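Local coordinates for hydrogenase maturation protease HycI (Thermococcus kodakarensis KOD1, PDB 5ZBY), which probably acts as an endopeptidase that trims the C-terminal end of a [NiFe] hydrogenase precursor during its maturation, at residues Ser2-Glu5 with Asp6-Gly10; Val33-Arg36 with Leu37-Leu40; Ser137-Ile140 with Lys141-Glu145; Ala144-Leu147 with Ala148-Ala152. One frame throughout, in Å; residues are numbered along the deposited sequence.

Contact 1. Residues Ser2-Glu5 with Asp6-Gly10; sequences SVLE and DVFSG
L4 lies alongside F8 one helical turn away, the two side chains pointing the same way, and its CD1 methyl meets the phenyl ring at its edge, in the ring plane, 3.9 Å from F8 CE2. The first torsion of the leucine explains this: with CG anti to the backbone N (chi1 -168°), the branch is swung beside its own carbonyl carbon and on toward the later turn. The same edge of the ring also meets the main chain, since F8 CD2 sits 3.2 Å from L4 O. That oxygen accepts F8 N at 3.2 Å, so backbone bond and ring edge both converge on it. One residue earlier along the chain, V7 N donates to V3 O at 3.1 Å, and V7 CG2 rests against that acceptor at 3.2 Å.

The start of the helix is tied by a reciprocal exchange between two side chains and the backbone. S2 N reaches E5 OE1 at 2.8 Å, approaching from above the carboxylate plane (48° out of it) rather than within it, while E5 N gives a weak bond to S2 OG. At the same end D6 N donates to S2 O at 3.3 Å.

The apolar side chains continue into the body of the protein. L4 and F8 both touch I154 of helix 138-156, and V7 and F8 touch L69 of strand 69-75. L4 and F8 are thus buried toward the sheet and helix 138-156, while V3, E5 and D6 are exposed, which is consistent with an amphipathic helix laid on the central sheet of an alpha/beta fold.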
loop_
_atom_site.group_PDB
_atom_site.type_symbol
_atom_site.label_atom_id
_atom_site.label_comp_id
_atom_site.label_asym_id
_atom_site.label_seq_id
_atom_site.Cartn_x
_atom_site.Cartn_y
_atom_site.Cartn_z
ATOM N N SER A 2 10.276 -14.429 5.712
ATOM C CA SER A 2 10.051 -13.086 6.204
ATOM C C SER A 2 8.598 -12.919 6.517
ATOM O O SER A 2 7.799 -13.703 6.104
ATOM C CB SER A 2 10.500 -12.070 5.175
ATOM O OG SER A 2 9.963 -12.372 3.918
ATOM N N VAL A 3 8.257 -11.902 7.271
ATOM C CA VAL A 3 6.872 -11.651 7.598
ATOM C C VAL A 3 6.082 -11.216 6.355
ATOM O O VAL A 3 4.906 -11.412 6.250
ATOM C CB VAL A 3 6.794 -10.520 8.597
ATOM C CG1 VAL A 3 7.548 -9.336 8.040
ATOM C CG2 VAL A 3 5.360 -10.177 8.917
ATOM N N LEU A 4 6.765 -10.591 5.437
ATOM C CA LEU A 4 6.181 -10.203 4.159
ATOM C C LEU A 4 5.718 -11.448 3.387
ATOM O O LEU A 4 4.561 -11.538 2.906
ATOM C CB LEU A 4 7.201 -9.415 3.347
ATOM C CG LEU A 4 6.677 -8.697 2.104
ATOM C CD1 LEU A 4 5.621 -7.668 2.487
ATOM C CD2 LEU A 4 7.825 -8.045 1.332
ATOM N N GLU A 5 6.609 -12.431 3.342
ATOM C CA GLU A 5 6.371 -13.654 2.601
ATOM C C GLU A 5 5.137 -14.322 3.184
ATOM O O GLU A 5 4.311 -14.838 2.495
ATOM C CB GLU A 5 7.590 -14.592 2.665
ATOM C CG GLU A 5 8.741 -14.282 1.720
ATOM C CD GLU A 5 10.063 -14.982 2.075
ATOM O OE1 GLU A 5 10.166 -15.551 3.154
ATOM O OE2 GLU A 5 11.014 -14.939 1.295
ATOM N N ASP A 6 5.018 -14.294 4.478
ATOM C CA ASP A 6 3.887 -14.852 5.167
ATOM C C ASP A 6 2.610 -14.173 4.746
ATOM O O ASP A 6 1.582 -14.828 4.596
ATOM C CB ASP A 6 4.059 -14.702 6.687
ATOM C CG ASP A 6 5.146 -15.622 7.263
ATOM O OD1 ASP A 6 5.578 -16.572 6.571
ATOM O OD2 ASP A 6 5.566 -15.396 8.423
ATOM N N VAL A 7 2.673 -12.839 4.624
ATOM C CA VAL A 7 1.511 -12.083 4.175
ATOM C C VAL A 7 0.978 -12.640 2.843
ATOM O O VAL A 7 -0.233 -12.771 2.665
ATOM C CB VAL A 7 1.818 -10.583 3.984
ATOM C CG1 VAL A 7 0.589 -9.861 3.463
ATOM C CG2 VAL A 7 2.275 -9.958 5.290
ATOM N N PHE A 8 1.905 -12.959 1.938
ATOM C CA PHE A 8 1.489 -13.353 0.580
ATOM C C PHE A 8 1.168 -14.833 0.450
ATOM O O PHE A 8 0.541 -15.251 -0.514
ATOM C CB PHE A 8 2.562 -12.974 -0.431
ATOM C CG PHE A 8 2.595 -11.512 -0.701
ATOM C CD1 PHE A 8 1.813 -10.982 -1.692
ATOM C CD2 PHE A 8 3.339 -10.661 0.086
ATOM C CE1 PHE A 8 1.791 -9.604 -1.924
ATOM C CE2 PHE A 8 3.322 -9.291 -0.157
ATOM C CZ PHE A 8 2.542 -8.790 -1.179
ATOM N N SER A 9 1.567 -15.595 1.449
ATOM C CA SER A 9 1.494 -17.055 1.390
ATOM C C SER A 9 0.074 -17.589 1.274
ATOM O O SER A 9 -0.833 -17.197 2.012
ATOM C CB SER A 9 2.180 -17.642 2.617
ATOM O OG SER A 9 1.735 -18.957 2.820
ATOM N N GLY A 10 -0.119 -18.498 0.328
ATOM C CA GLY A 10 -1.420 -19.047 0.107
ATOM C C GLY A 10 -2.345 -18.194 -0.713
ATOM O O GLY A 10 -3.469 -18.580 -0.981
#

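Contact 2. Residues Val33-Arg36 with Leu37-Leu40; sequences VAER and LKEL
R36 O is gripped by two backbone N-H groups: E39 N at 3.0 Å, and L40 N through a longer, weak bond. The first is an i to i+3 bond, in which E39 N comes from well above the carbonyl plane, 60° out of it. Helix 29-40, to which these residues belong, is the connection of a beta-alpha-beta unit, between strands 14-18 and 46-50.

The R36 side chain turns back over the same two residues. Its chain is bent about CB-CG (chi2 66°), which carries the guanidinium over the next turn, where NH1 forms a salt bridge with E39 OE1 at 2.9 Å. The two planar groups stand nearly perpendicular, and OE1 is met almost end-on, so this is a single-point grip rather than a paired one. L40 lies over one face of the guanidinium: its CD2 is offset toward the rim and comes within 3.6 Å of NH1. The strongest polar partner of R36 is E145 of helix 138-156, which takes NE.

On the buried side V33 and L37 run side by side, and L37 also meets I151 of helix 138-156. K38 NZ is hydrogen-bonded to I48 O of strand 46-50, while the aliphatic part of the lysine crosses E35, with CE 3.5 Å from E35 OE2. L37 N donates to V33 O at 2.8 Å, and V33 CG1 touches L37 CD1 at 3.8 Å.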
loop_
_atom_site.group_PDB
_atom_site.type_symbol
_atom_site.label_atom_id
_atom_site.label_comp_id
_atom_site.label_asym_id
_atom_site.label_seq_id
_atom_site.Cartn_x
_atom_site.Cartn_y
_atom_site.Cartn_z
ATOM N N VAL A 33 6.039 2.982 -5.194
ATOM C CA VAL A 33 6.065 1.520 -5.130
ATOM C C VAL A 33 5.200 0.943 -6.236
ATOM O O VAL A 33 5.645 0.033 -6.967
ATOM C CB VAL A 33 5.606 1.003 -3.766
ATOM C CG1 VAL A 33 5.472 -0.529 -3.802
ATOM C CG2 VAL A 33 6.637 1.365 -2.701
ATOM N N ALA A 34 4.006 1.520 -6.401
ATOM C CA ALA A 34 3.071 0.983 -7.365
ATOM C C ALA A 34 3.702 1.114 -8.745
ATOM O O ALA A 34 3.635 0.170 -9.541
ATOM C CB ALA A 34 1.730 1.713 -7.296
ATOM N N GLU A 35 4.327 2.264 -9.032
ATOM C CA GLU A 35 4.746 2.442 -10.425
ATOM C C GLU A 35 5.905 1.532 -10.683
ATOM O O GLU A 35 6.009 0.937 -11.774
ATOM C CB GLU A 35 5.082 3.910 -10.733
ATOM C CG GLU A 35 3.809 4.744 -10.802
ATOM C CD GLU A 35 2.896 4.311 -11.952
ATOM O OE1 GLU A 35 3.420 4.087 -13.063
ATOM O OE2 GLU A 35 1.666 4.161 -11.748
ATOM N N ARG A 36 6.710 1.290 -9.662
ATOM C CA ARG A 36 7.833 0.418 -9.879
ATOM C C ARG A 36 7.340 -1.016 -10.024
ATOM O O ARG A 36 7.876 -1.789 -10.850
ATOM C CB ARG A 36 8.839 0.554 -8.744
ATOM C CG ARG A 36 10.022 -0.376 -8.901
ATOM C CD ARG A 36 10.859 -0.001 -10.129
ATOM N NE ARG A 36 12.150 -0.684 -10.098
ATOM C CZ ARG A 36 12.702 -1.305 -11.133
ATOM N NH1 ARG A 36 12.090 -1.325 -12.313
ATOM N NH2 ARG A 36 13.878 -1.897 -10.991
ATOM N N LEU A 37 6.275 -1.383 -9.299
ATOM C CA LEU A 37 5.815 -2.758 -9.385
ATOM C C LEU A 37 5.277 -3.018 -10.788
ATOM O O LEU A 37 5.373 -4.158 -11.286
ATOM C CB LEU A 37 4.738 -3.072 -8.357
ATOM C CG LEU A 37 5.299 -3.341 -6.955
ATOM C CD1 LEU A 37 4.150 -3.358 -5.935
ATOM C CD2 LEU A 37 6.063 -4.691 -7.017
ATOM N N LYS A 38 4.741 -1.978 -11.425
ATOM C CA LYS A 38 4.172 -2.181 -12.773
ATOM C C LYS A 38 5.263 -2.588 -13.769
ATOM O O LYS A 38 4.986 -3.249 -14.785
ATOM C CB LYS A 38 3.451 -0.917 -13.235
ATOM C CG LYS A 38 2.059 -0.720 -12.617
ATOM C CD LYS A 38 1.490 0.634 -13.034
ATOM C CE LYS A 38 0.228 1.022 -12.282
ATOM N NZ LYS A 38 -1.011 0.419 -12.780
ATOM N N GLU A 39 6.502 -2.231 -13.460
ATOM C CA GLU A 39 7.634 -2.521 -14.336
ATOM C C GLU A 39 8.185 -3.897 -14.049
ATOM O O GLU A 39 8.845 -4.494 -14.895
ATOM C CB GLU A 39 8.744 -1.478 -14.164
ATOM C CG GLU A 39 8.312 -0.063 -14.498
ATOM C CD GLU A 39 9.380 0.976 -14.248
ATOM O OE1 GLU A 39 10.394 0.679 -13.573
ATOM O OE2 GLU A 39 9.193 2.108 -14.735
ATOM N N LEU A 40 7.894 -4.410 -12.859
ATOM C CA LEU A 40 8.550 -5.625 -12.379
ATOM C C LEU A 40 7.647 -6.856 -12.361
ATOM O O LEU A 40 8.127 -7.985 -12.300
ATOM C CB LEU A 40 9.104 -5.391 -10.971
ATOM C CG LEU A 40 10.250 -4.407 -10.786
ATOM C CD1 LEU A 40 10.681 -4.364 -9.318
ATOM C CD2 LEU A 40 11.419 -4.806 -11.667
#

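Contact 3. Residues Ser137-Ile140 with Lys141-Glu145; sequences SELI and KERAE
The E138 carboxylate is approached by K141 NZ from above its plane, 49° out of it, at 3.0 Å from OE2, in a salt bridge between side chains that lie side by side. The other flat pair is held edge to edge: R143 grips E142 side-on with two nitrogens. E142 OE2 lies in the guanidinium plane and accepts NH2 through its syn lone pair at 2.8 Å, whereas NE meets E142 OE1 less squarely at 3.1 Å. L139 CD1 comes against E142 OE1 and the R143 CG methylene, the latter at 4.0 Å.

These residues form the first turns of helix 138-156, and S137 is its N-cap: S137 OG accepts I140 N at 3.1 Å in a nearly straight bond (165°), and the hydroxyl is also hydrogen-bonded to D26. S137 O in turn receives K141 N at 3.1 Å.

K141 is bent at chi3 (-105°), a kink that carries CE back across S137 O, at 3.4 Å, and lets NZ serve two acids: its strongest partner is E135, just before the helix, with E138 as the second. Replacing the lysine by an alanine would probably leave the carboxylates of E135 and E138 without their shared positive mate and would take away the methylenes that pack on S137 O. On the inner side, I140 and A144 both touch F29 of helix 29-40, and A144 N donates to I140 O.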
loop_
_atom_site.group_PDB
_atom_site.type_symbol
_atom_site.label_atom_id
_atom_site.label_comp_id
_atom_site.label_asym_id
_atom_site.label_seq_id
_atom_site.Cartn_x
_atom_site.Cartn_y
_atom_site.Cartn_z
ATOM N N SER A 137 12.491 12.208 -0.553
ATOM C CA SER A 137 13.857 12.066 -0.134
ATOM C C SER A 137 14.508 10.896 -0.824
ATOM O O SER A 137 13.855 10.032 -1.287
ATOM C CB SER A 137 13.915 11.898 1.376
ATOM O OG SER A 137 13.392 10.683 1.809
ATOM N N GLU A 138 15.823 10.941 -0.934
ATOM C CA GLU A 138 16.606 9.848 -1.481
ATOM C C GLU A 138 16.294 8.574 -0.736
ATOM O O GLU A 138 16.130 7.513 -1.344
ATOM C CB GLU A 138 18.098 10.149 -1.358
ATOM C CG GLU A 138 18.478 11.437 -2.034
ATOM C CD GLU A 138 18.224 11.366 -3.531
ATOM O OE1 GLU A 138 18.559 10.323 -4.128
ATOM O OE2 GLU A 138 17.680 12.337 -4.103
ATOM N N LEU A 139 16.195 8.687 0.579
ATOM C CA LEU A 139 15.958 7.526 1.438
ATOM C C LEU A 139 14.610 6.864 1.106
ATOM O O LEU A 139 14.549 5.674 0.914
ATOM C CB LEU A 139 16.006 7.930 2.925
ATOM C CG LEU A 139 15.637 6.827 3.925
ATOM C CD1 LEU A 139 16.441 5.588 3.694
ATOM C CD2 LEU A 139 15.925 7.402 5.344
ATOM N N ILE A 140 13.560 7.646 1.011
ATOM C CA ILE A 140 12.258 7.120 0.672
ATOM C C ILE A 140 12.238 6.525 -0.719
ATOM O O ILE A 140 11.580 5.568 -0.931
ATOM C CB ILE A 140 11.153 8.168 0.869
ATOM C CG1 ILE A 140 10.879 8.405 2.342
ATOM C CG2 ILE A 140 9.863 7.822 0.156
ATOM C CD1 ILE A 140 10.929 7.212 3.214
ATOM N N LYS A 141 12.921 7.138 -1.662
ATOM C CA LYS A 141 13.007 6.517 -2.994
ATOM C C LYS A 141 13.667 5.169 -2.907
ATOM O O LYS A 141 13.221 4.198 -3.572
ATOM C CB LYS A 141 13.777 7.396 -3.985
ATOM C CG LYS A 141 13.056 8.667 -4.342
ATOM C CD LYS A 141 13.899 9.532 -5.286
ATOM C CE LYS A 141 14.498 10.719 -4.590
ATOM N NZ LYS A 141 15.146 11.616 -5.588
ATOM N N GLU A 142 14.718 5.079 -2.105
ATOM C CA GLU A 142 15.437 3.813 -1.985
ATOM C C GLU A 142 14.545 2.763 -1.298
ATOM O O GLU A 142 14.570 1.578 -1.662
ATOM C CB GLU A 142 16.770 4.024 -1.246
ATOM C CG GLU A 142 17.574 2.746 -1.047
ATOM C CD GLU A 142 17.238 2.033 0.248
ATOM O OE1 GLU A 142 16.950 2.736 1.249
ATOM O OE2 GLU A 142 17.260 0.774 0.264
ATOM N N ARG A 143 13.762 3.195 -0.312
ATOM C CA ARG A 143 12.892 2.299 0.439
ATOM C C ARG A 143 11.765 1.814 -0.487
ATOM O O ARG A 143 11.354 0.656 -0.422
ATOM C CB ARG A 143 12.319 2.993 1.699
ATOM C CG ARG A 143 13.363 3.250 2.834
ATOM C CD ARG A 143 13.762 1.955 3.561
ATOM N NE ARG A 143 14.751 1.219 2.792
ATOM C CZ ARG A 143 15.216 0.020 3.128
ATOM N NH1 ARG A 143 14.775 -0.568 4.232
ATOM N NH2 ARG A 143 16.108 -0.593 2.354
ATOM N N ALA A 144 11.245 2.701 -1.344
ATOM C CA ALA A 144 10.185 2.281 -2.293
ATOM C C ALA A 144 10.737 1.247 -3.256
ATOM O O ALA A 144 10.083 0.235 -3.529
ATOM C CB ALA A 144 9.643 3.477 -3.062
ATOM N N GLU A 145 11.945 1.498 -3.757
ATOM C CA GLU A 145 12.552 0.556 -4.723
ATOM C C GLU A 145 12.785 -0.790 -4.020
ATOM O O GLU A 145 12.512 -1.866 -4.565
ATOM C CB GLU A 145 13.863 1.140 -5.287
ATOM C CG GLU A 145 14.603 0.243 -6.254
ATOM C CD GLU A 145 13.880 0.091 -7.588
ATOM O OE1 GLU A 145 13.137 1.017 -7.997
ATOM O OE2 GLU A 145 14.068 -0.960 -8.236
#

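Contact 4. Residues Ala144-Leu147 with Ala148-Ala152; sequences AERL and AELIA
L150 can be followed along R146. Its CB lies 3.6 Å from R146 O, and CG moves closer still, to 3.2 Å from the same oxygen, which accepts L150 N. CD1 keeps to R146 O at 3.5 Å and also reaches R146 NE, and CD2 stands over the centre of one face of the R146 guanidinium, 3.9 Å from CZ. The arginine is brought there by its bend at chi2 (58°), which folds the chain along the later turn.

A second i to i+4 pair carries like charges. E149 OE2 comes within 3.3 Å of E145 OE2, the carboxylate planes standing 82° apart; such closeness would be costly for two full charges, and R36, bonded to E145 OE2, probably eases it. E149 CG meanwhile packs on E145 O at 3.2 Å, and E149 OE1 lies 4.3 Å from R146 NH1, too far for a salt bridge. With an alanine in place of E149, R146 would probably lose that distant counter-charge and E145 O the methylene packed against it.

On the inner side L147 CG meets I151 CD1 at 3.8 Å. Through A144, L147 and A148, helix 138-156 packs against helix 29-40, a helix-helix contact within the alpha/beta fold.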
loop_
_atom_site.group_PDB
_atom_site.type_symbol
_atom_site.label_atom_id
_atom_site.label_comp_id
_atom_site.label_asym_id
_atom_site.label_seq_id
_atom_site.Cartn_x
_atom_site.Cartn_y
_atom_site.Cartn_z
ATOM N N ALA A 144 11.245 2.701 -1.344
ATOM C CA ALA A 144 10.185 2.281 -2.293
ATOM C C ALA A 144 10.737 1.247 -3.256
ATOM O O ALA A 144 10.083 0.235 -3.529
ATOM C CB ALA A 144 9.643 3.477 -3.062
ATOM N N GLU A 145 11.945 1.498 -3.757
ATOM C CA GLU A 145 12.552 0.556 -4.723
ATOM C C GLU A 145 12.785 -0.790 -4.020
ATOM O O GLU A 145 12.512 -1.866 -4.565
ATOM C CB GLU A 145 13.863 1.140 -5.287
ATOM C CG GLU A 145 14.603 0.243 -6.254
ATOM C CD GLU A 145 13.880 0.091 -7.588
ATOM O OE1 GLU A 145 13.137 1.017 -7.997
ATOM O OE2 GLU A 145 14.068 -0.960 -8.236
ATOM N N ARG A 146 13.272 -0.732 -2.791
ATOM C CA ARG A 146 13.485 -1.944 -2.004
ATOM C C ARG A 146 12.196 -2.738 -1.755
ATOM O O ARG A 146 12.143 -3.963 -2.000
ATOM C CB ARG A 146 14.161 -1.562 -0.683
ATOM C CG ARG A 146 14.398 -2.719 0.245
ATOM C CD ARG A 146 15.256 -3.763 -0.429
ATOM N NE ARG A 146 15.676 -4.788 0.510
ATOM C CZ ARG A 146 16.353 -5.873 0.164
ATOM N NH1 ARG A 146 16.680 -6.076 -1.109
ATOM N NH2 ARG A 146 16.698 -6.755 1.096
ATOM N N LEU A 147 11.124 -2.059 -1.345
ATOM C CA LEU A 147 9.851 -2.768 -1.134
ATOM C C LEU A 147 9.303 -3.330 -2.440
ATOM O O LEU A 147 8.730 -4.432 -2.468
ATOM C CB LEU A 147 8.799 -1.845 -0.482
ATOM C CG LEU A 147 7.454 -2.544 -0.228
ATOM C CD1 LEU A 147 7.552 -3.716 0.752
ATOM C CD2 LEU A 147 6.490 -1.476 0.287
ATOM N N ALA A 148 9.422 -2.567 -3.528
ATOM C CA ALA A 148 8.919 -3.104 -4.815
ATOM C C ALA A 148 9.705 -4.336 -5.197
ATOM O O ALA A 148 9.116 -5.293 -5.699
ATOM C CB ALA A 148 8.994 -2.060 -5.919
ATOM N N GLU A 149 11.016 -4.322 -4.981
ATOM C CA GLU A 149 11.828 -5.517 -5.259
ATOM C C GLU A 149 11.457 -6.712 -4.383
ATOM O O GLU A 149 11.380 -7.860 -4.875
ATOM C CB GLU A 149 13.316 -5.212 -5.097
ATOM C CG GLU A 149 13.881 -4.273 -6.144
ATOM C CD GLU A 149 15.384 -4.075 -5.996
ATOM O OE1 GLU A 149 15.994 -4.747 -5.135
ATOM O OE2 GLU A 149 15.955 -3.249 -6.749
ATOM N N LEU A 150 11.219 -6.473 -3.102
ATOM C CA LEU A 150 10.876 -7.569 -2.199
ATOM C C LEU A 150 9.550 -8.174 -2.632
ATOM O O LEU A 150 9.382 -9.414 -2.700
ATOM C CB LEU A 150 10.822 -7.085 -0.750
ATOM C CG LEU A 150 12.187 -6.634 -0.216
ATOM C CD1 LEU A 150 12.040 -5.775 1.018
ATOM C CD2 LEU A 150 13.042 -7.863 0.082
ATOM N N ILE A 151 8.600 -7.302 -2.956
ATOM C CA ILE A 151 7.285 -7.807 -3.373
ATOM C C ILE A 151 7.399 -8.511 -4.706
ATOM O O ILE A 151 6.798 -9.598 -4.885
ATOM C CB ILE A 151 6.226 -6.681 -3.445
ATOM C CG1 ILE A 151 5.920 -6.209 -2.020
ATOM C CG2 ILE A 151 4.951 -7.190 -4.174
ATOM C CD1 ILE A 151 5.052 -4.970 -1.961
ATOM N N ALA A 152 8.149 -7.935 -5.643
ATOM C CA ALA A 152 8.216 -8.571 -6.981
ATOM C C ALA A 152 8.872 -9.941 -6.905
ATOM O O ALA A 152 8.502 -10.860 -7.641
ATOM C CB ALA A 152 8.951 -7.711 -7.971
#

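Contacts 3 and 4 follow one another on helix 138-156 and share A144 and E145, their centres about 10 Å apart. Contact 2, centred about 8 Å from contact 4, lies on the adjoining helix: R36 NE bonds E145 OE2 at 2.7 Å, R36 CG packs on A148 CB at 3.6 Å, and V33 CG2 on A144 CA at 3.7 Å. Contact 1 reaches the same long helix through L4 CD2, 3.8 Å from L150 CB, but touches neither contact 2 nor contact 3. A bound buffer molecule, EPE, lies about 11 Å from the side chains of V33 and I140, so those two side chains do not line its binding position.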